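Local structure of ferredoxin (2V2K) at residues T1-D13 with A53-Y67. The protein carries electrons between metabolic partners as a small seven-iron ferredoxin built around two iron-sulfur clusters. Residues are numbered along the deposited sequence; the frame is centred on the assembly and turned at random.
With F3S (Fe3-s4 cluster), chain D; F3S (Fe3-s4 cluster), chain C.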
loop_
_atom_site.group_PDB
_atom_site.type_symbol
_atom_site.label_atom_id
_atom_site.label_comp_id
_atom_site.label_asym_id
_atom_site.label_seq_id
_atom_site.Cartn_x
_atom_site.Cartn_y
_atom_site.Cartn_z
ATOM N N THR A 1 -8.342 -0.040 9.039
ATOM C CA THR A 1 -7.386 -0.482 8.030
ATOM C C THR A 1 -5.983 0.027 8.341
ATOM O O THR A 1 -5.814 1.012 9.059
ATOM C CB THR A 1 -7.794 -0.010 6.622
ATOM O OG1 THR A 1 -7.012 -0.700 5.639
ATOM C CG2 THR A 1 -7.574 1.488 6.478
ATOM N N TYR A 2 -4.979 -0.651 7.795
ATOM C CA TYR A 2 -3.630 -0.149 7.810
ATOM C C TYR A 2 -3.352 0.523 6.432
ATOM O O TYR A 2 -4.100 0.318 5.460
ATOM C CB TYR A 2 -2.642 -1.284 8.132
ATOM C CG TYR A 2 -2.602 -1.638 9.612
ATOM C CD1 TYR A 2 -1.433 -1.483 10.353
ATOM C CD2 TYR A 2 -3.745 -2.070 10.281
ATOM C CE1 TYR A 2 -1.396 -1.797 11.715
ATOM C CE2 TYR A 2 -3.718 -2.385 11.642
ATOM C CZ TYR A 2 -2.542 -2.253 12.348
ATOM O OH TYR A 2 -2.509 -2.561 13.701
ATOM N N VAL A 3 -2.308 1.345 6.398
ATOM C CA VAL A 3 -1.978 2.262 5.285
ATOM C C VAL A 3 -0.472 2.210 4.985
ATOM O O VAL A 3 0.346 2.291 5.907
ATOM C CB VAL A 3 -2.400 3.726 5.609
ATOM C CG1 VAL A 3 -1.997 4.665 4.482
ATOM C CG2 VAL A 3 -3.905 3.775 5.878
ATOM N N ILE A 4 -0.109 2.060 3.704
ATOM C CA ILE A 4 1.281 2.223 3.269
ATOM C C ILE A 4 1.493 3.701 2.871
ATOM O O ILE A 4 0.755 4.257 2.051
ATOM C CB ILE A 4 1.647 1.237 2.122
ATOM C CG1 ILE A 4 1.354 -0.217 2.546
ATOM C CG2 ILE A 4 3.110 1.405 1.724
ATOM C CD1 ILE A 4 1.725 -1.292 1.529
ATOM N N ALA A 5 2.526 4.309 3.455
ATOM C CA ALA A 5 2.870 5.729 3.240
ATOM C C ALA A 5 4.185 5.897 2.421
ATOM O O ALA A 5 4.746 4.903 1.906
ATOM C CB ALA A 5 2.973 6.445 4.616
ATOM N N GLU A 6 4.675 7.142 2.326
ATOM C CA GLU A 6 5.757 7.541 1.386
ATOM C C GLU A 6 7.068 6.744 1.406
ATOM O O GLU A 6 7.676 6.590 0.357
ATOM C CB GLU A 6 6.088 9.047 1.533
ATOM C CG GLU A 6 6.929 9.620 0.353
ATOM C CD GLU A 6 6.721 11.131 0.096
ATOM O OE1 GLU A 6 5.571 11.584 -0.154
ATOM O OE2 GLU A 6 7.728 11.874 0.098
ATOM N N PRO A 7 7.504 6.211 2.577
ATOM C CA PRO A 7 8.760 5.440 2.571
ATOM C C PRO A 7 8.825 4.219 1.661
ATOM O O PRO A 7 9.924 3.828 1.269
ATOM C CB PRO A 7 8.939 5.032 4.034
ATOM C CG PRO A 7 8.164 6.046 4.793
ATOM C CD PRO A 7 6.961 6.326 3.940
ATOM N N CYS A 8 7.682 3.646 1.307
ATOM C CA CYS A 8 7.642 2.536 0.359
ATOM C C CYS A 8 8.029 2.933 -1.074
ATOM O O CYS A 8 8.492 2.076 -1.829
ATOM C CB CYS A 8 6.239 1.902 0.348
ATOM S SG CYS A 8 6.073 0.409 -0.673
ATOM N N VAL A 9 7.818 4.200 -1.439
ATOM C CA VAL A 9 7.918 4.646 -2.851
ATOM C C VAL A 9 9.328 4.416 -3.382
ATOM O O VAL A 9 10.310 4.871 -2.777
ATOM C CB VAL A 9 7.502 6.116 -3.049
ATOM C CG1 VAL A 9 7.848 6.589 -4.499
ATOM C CG2 VAL A 9 6.016 6.289 -2.737
ATOM N N ASP A 10 9.398 3.643 -4.461
ATOM C CA ASP A 10 10.648 3.226 -5.111
ATOM C C ASP A 10 11.602 2.461 -4.170
ATOM O O ASP A 10 12.828 2.436 -4.389
ATOM C CB ASP A 10 11.355 4.427 -5.761
ATOM C CG ASP A 10 10.477 5.161 -6.794
ATOM O OD1 ASP A 10 9.515 4.568 -7.355
ATOM O OD2 ASP A 10 10.788 6.341 -7.071
ATOM N N VAL A 11 11.030 1.851 -3.125
ATOM C CA VAL A 11 11.748 0.908 -2.268
ATOM C C VAL A 11 11.128 -0.478 -2.460
ATOM O O VAL A 11 11.810 -1.413 -2.882
ATOM C CB VAL A 11 11.755 1.363 -0.774
ATOM C CG1 VAL A 11 12.499 0.362 0.124
ATOM C CG2 VAL A 11 12.375 2.723 -0.661
ATOM N N LYS A 12 9.839 -0.609 -2.157
ATOM C CA LYS A 12 9.099 -1.873 -2.380
ATOM C C LYS A 12 9.840 -3.134 -1.891
ATOM O O LYS A 12 10.107 -4.057 -2.665
ATOM C CB LYS A 12 8.686 -2.011 -3.849
ATOM C CG LYS A 12 7.577 -1.033 -4.265
ATOM C CD LYS A 12 7.464 -0.827 -5.768
ATOM C CE LYS A 12 7.167 -2.089 -6.530
ATOM N NZ LYS A 12 7.153 -1.886 -8.024
ATOM N N ASP A 13 10.168 -3.177 -0.598
ATOM C CA ASP A 13 10.921 -4.325 -0.058
ATOM C C ASP A 13 10.143 -5.647 -0.167
ATOM O O ASP A 13 10.754 -6.716 -0.403
ATOM C CB ASP A 13 11.317 -4.067 1.394
ATOM C CG ASP A 13 12.135 -5.187 1.967
ATOM O OD1 ASP A 13 13.356 -5.236 1.695
ATOM O OD2 ASP A 13 11.565 -6.016 2.683
ATOM N N ALA A 53 7.174 1.961 6.573
ATOM C CA ALA A 53 6.176 2.575 5.675
ATOM C C ALA A 53 4.733 2.365 6.125
ATOM O O ALA A 53 3.845 3.108 5.715
ATOM C CB ALA A 53 6.317 2.021 4.259
ATOM N N ILE A 54 4.504 1.340 6.939
ATOM C CA ILE A 54 3.149 0.886 7.263
ATOM C C ILE A 54 2.696 1.390 8.626
ATOM O O ILE A 54 3.437 1.271 9.611
ATOM C CB ILE A 54 3.017 -0.660 7.233
ATOM C CG1 ILE A 54 3.398 -1.187 5.858
ATOM C CG2 ILE A 54 1.597 -1.022 7.579
ATOM C CD1 ILE A 54 3.306 -2.670 5.678
ATOM N N TYR A 55 1.483 1.970 8.640
ATOM C CA TYR A 55 0.837 2.504 9.836
ATOM C C TYR A 55 -0.659 2.113 9.960
ATOM O O TYR A 55 -1.396 2.049 8.980
ATOM C CB TYR A 55 0.935 4.043 9.831
ATOM C CG TYR A 55 2.335 4.578 9.872
ATOM C CD1 TYR A 55 2.933 4.939 11.077
ATOM C CD2 TYR A 55 3.075 4.720 8.704
ATOM C CE1 TYR A 55 4.241 5.420 11.115
ATOM C CE2 TYR A 55 4.372 5.202 8.731
ATOM C CZ TYR A 55 4.955 5.541 9.935
ATOM O OH TYR A 55 6.248 6.042 9.948
ATOM N N TYR A 56 -1.140 1.902 11.179
ATOM C CA TYR A 56 -2.583 1.831 11.371
ATOM C C TYR A 56 -3.170 3.188 10.929
ATOM O O TYR A 56 -2.538 4.259 11.125
ATOM C CB TYR A 56 -2.937 1.495 12.840
ATOM C CG TYR A 56 -4.420 1.494 13.146
ATOM C CD1 TYR A 56 -5.287 0.615 12.508
ATOM C CD2 TYR A 56 -4.962 2.392 14.073
ATOM C CE1 TYR A 56 -6.658 0.617 12.780
ATOM C CE2 TYR A 56 -6.313 2.398 14.350
ATOM C CZ TYR A 56 -7.166 1.516 13.700
ATOM O OH TYR A 56 -8.528 1.548 13.982
ATOM N N GLU A 57 -4.367 3.166 10.349
ATOM C CA GLU A 57 -4.976 4.391 9.814
ATOM C C GLU A 57 -4.894 5.598 10.763
ATOM O O GLU A 57 -4.554 6.701 10.349
ATOM C CB GLU A 57 -6.437 4.147 9.384
ATOM C CG GLU A 57 -7.357 3.520 10.431
ATOM C CD GLU A 57 -8.777 3.367 9.934
ATOM O OE1 GLU A 57 -9.490 4.394 9.820
ATOM O OE2 GLU A 57 -9.187 2.222 9.650
ATOM N N ASP A 58 -5.208 5.369 12.033
ATOM C CA ASP A 58 -5.226 6.435 13.048
ATOM C C ASP A 58 -3.823 7.002 13.384
ATOM O O ASP A 58 -3.708 8.064 13.999
ATOM C CB ASP A 58 -5.869 5.905 14.337
ATOM C CG ASP A 58 -7.373 5.584 14.193
ATOM O OD1 ASP A 58 -7.981 5.108 15.200
ATOM O OD2 ASP A 58 -7.968 5.826 13.125
ATOM N N ASP A 59 -2.769 6.280 12.991
ATOM C CA ASP A 59 -1.377 6.595 13.343
ATOM C C ASP A 59 -0.561 7.139 12.171
ATOM O O ASP A 59 0.645 7.381 12.319
ATOM C CB ASP A 59 -0.648 5.328 13.797
ATOM C CG ASP A 59 -1.236 4.702 15.034
ATOM O OD1 ASP A 59 -1.895 5.397 15.847
ATOM O OD2 ASP A 59 -0.985 3.487 15.199
ATOM N N VAL A 60 -1.177 7.268 10.993
ATOM C CA VAL A 60 -0.478 7.839 9.852
ATOM C C VAL A 60 -0.079 9.283 10.188
ATOM O O VAL A 60 -0.936 10.095 10.532
ATOM C CB VAL A 60 -1.335 7.833 8.591
ATOM C CG1 VAL A 60 -0.630 8.599 7.468
ATOM C CG2 VAL A 60 -1.636 6.397 8.161
ATOM N N PRO A 61 1.224 9.597 10.099
ATOM C CA PRO A 61 1.670 10.966 10.397
ATOM C C PRO A 61 1.004 12.029 9.523
ATOM O O PRO A 61 0.686 11.756 8.368
ATOM C CB PRO A 61 3.173 10.920 10.091
ATOM C CG PRO A 61 3.546 9.488 10.142
ATOM C CD PRO A 61 2.348 8.714 9.735
ATOM N N ASP A 62 0.829 13.232 10.072
ATOM C CA ASP A 62 0.219 14.376 9.345
ATOM C C ASP A 62 0.888 14.657 7.983
ATOM O O ASP A 62 0.197 14.902 6.989
ATOM C CB ASP A 62 0.218 15.659 10.219
ATOM C CG ASP A 62 -0.742 15.571 11.431
ATOM O OD1 ASP A 62 -1.546 14.614 11.528
ATOM O OD2 ASP A 62 -0.693 16.467 12.302
ATOM N N GLN A 63 2.217 14.597 7.931
ATOM C CA GLN A 63 2.969 14.872 6.693
ATOM C C GLN A 63 2.651 13.913 5.530
ATOM O O GLN A 63 2.799 14.265 4.353
ATOM C CB GLN A 63 4.478 14.841 6.969
ATOM C CG GLN A 63 4.961 13.597 7.763
ATOM C CD GLN A 63 6.421 13.217 7.496
ATOM O OE1 GLN A 63 6.990 12.367 8.194
ATOM N NE2 GLN A 63 7.023 13.827 6.474
ATOM N N TRP A 64 2.236 12.701 5.870
ATOM C CA TRP A 64 1.840 11.715 4.883
ATOM C C TRP A 64 0.333 11.445 4.950
ATOM O O TRP A 64 -0.141 10.415 4.491
ATOM C CB TRP A 64 2.639 10.428 5.111
ATOM C CG TRP A 64 4.111 10.592 4.887
ATOM C CD1 TRP A 64 4.714 11.419 3.987
ATOM C CD2 TRP A 64 5.172 9.891 5.558
ATOM N NE1 TRP A 64 6.079 11.287 4.061
ATOM C CE2 TRP A 64 6.388 10.357 5.017
ATOM C CE3 TRP A 64 5.211 8.916 6.559
ATOM C CZ2 TRP A 64 7.632 9.882 5.444
ATOM C CZ3 TRP A 64 6.447 8.452 6.987
ATOM C CH2 TRP A 64 7.640 8.934 6.429
ATOM N N SER A 65 -0.440 12.399 5.472
ATOM C CA SER A 65 -1.867 12.154 5.701
ATOM C C SER A 65 -2.669 11.818 4.429
ATOM O O SER A 65 -3.724 11.192 4.515
ATOM C CB SER A 65 -2.514 13.319 6.458
ATOM O OG SER A 65 -2.444 14.525 5.722
ATOM N N SER A 66 -2.166 12.193 3.256
ATOM C CA SER A 66 -2.898 11.967 2.019
ATOM C C SER A 66 -2.768 10.518 1.515
ATOM O O SER A 66 -3.509 10.107 0.625
ATOM C CB SER A 66 -2.433 12.945 0.941
ATOM O OG SER A 66 -1.143 12.560 0.486
ATOM N N TYR A 67 -1.845 9.751 2.100
ATOM C CA TYR A 67 -1.612 8.360 1.665
ATOM C C TYR A 67 -2.765 7.382 1.933
ATOM O O TYR A 67 -2.956 6.459 1.161
ATOM C CB TYR A 67 -0.264 7.808 2.182
ATOM C CG TYR A 67 0.906 8.270 1.340
ATOM C CD1 TYR A 67 1.370 7.506 0.266
ATOM C CD2 TYR A 67 1.516 9.495 1.583
ATOM C CE1 TYR A 67 2.427 7.936 -0.521
ATOM C CE2 TYR A 67 2.560 9.941 0.802
ATOM C CZ TYR A 67 3.028 9.166 -0.252
ATOM O OH TYR A 67 4.073 9.628 -1.045
HETATM FE FE1 F3S D . 6.020 -3.578 2.071
HETATM FE FE3 F3S D . 6.750 -1.314 0.908
HETATM FE FE4 F3S D . 7.705 -1.935 3.299
HETATM S S1 F3S D . 6.499 -3.170 -0.108
HETATM S S2 F3S D . 7.808 -4.169 3.340
HETATM S S3 F3S D . 5.580 -1.526 2.685
HETATM S S4 F3S D . 8.747 -0.851 1.555
HETATM FE FE1 F3S C . -4.389 -5.484 7.028
HETATM FE FE3 F3S C . -1.692 -5.800 7.416
HETATM FE FE4 F3S C . -3.161 -7.728 6.226
HETATM S S1 F3S C . -3.204 -4.950 8.893
HETATM S S2 F3S C . -5.217 -7.619 7.242
HETATM S S3 F3S C . -2.798 -5.564 5.404
HETATM S S4 F3S C . -1.459 -8.068 7.767
#
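Tyr2 and Tyr56 meet through different first torsions. In Tyr2, CG stands opposite the carbonyl carbon (chi1 -78°); in Tyr56 it stands opposite the backbone nitrogen (chi1 176°). These settings help bring the edge of the Tyr56 ring toward the face of Tyr2, in an offset edge-to-face pair. Strands 2-4 and 54-56 form the antiparallel two-stranded sheet of the bacterial ferredoxin fold, which joins the N-terminus to the chain beyond the last cluster cysteine. Val3 and Tyr55 are its hydrogen-bonded pair, with Val3 N to Tyr55 O at 2.8 Å and Tyr55 N to Val3 O at 3.0 Å. At the chain start Glu57 N donates to Thr1 O, and Glu57 OE2 forms a salt bridge with the Thr1 amino group. Tyr2 has Tyr56 CA over one face and S1 of the chain C cluster over the other. Ile4 and Ile54 run side by side, pointing the same way, and both touch S3 of the chain D cluster. Cys8 SG binds FE3 of that cluster at 2.4 Å. Past the strand, residues 5-7 pack against the rings of Trp64 and Tyr67. Glu6 CB and Pro7 CD make CH-pi contacts on the same face of Trp64, over its five- and six-membered rings respectively. Glu6 N sits over the centre of the Tyr67 ring. Tyr67 OH donates to Glu6 OE1 at 2.6 Å, on the anti side of the carboxylate and 23° out of its plane.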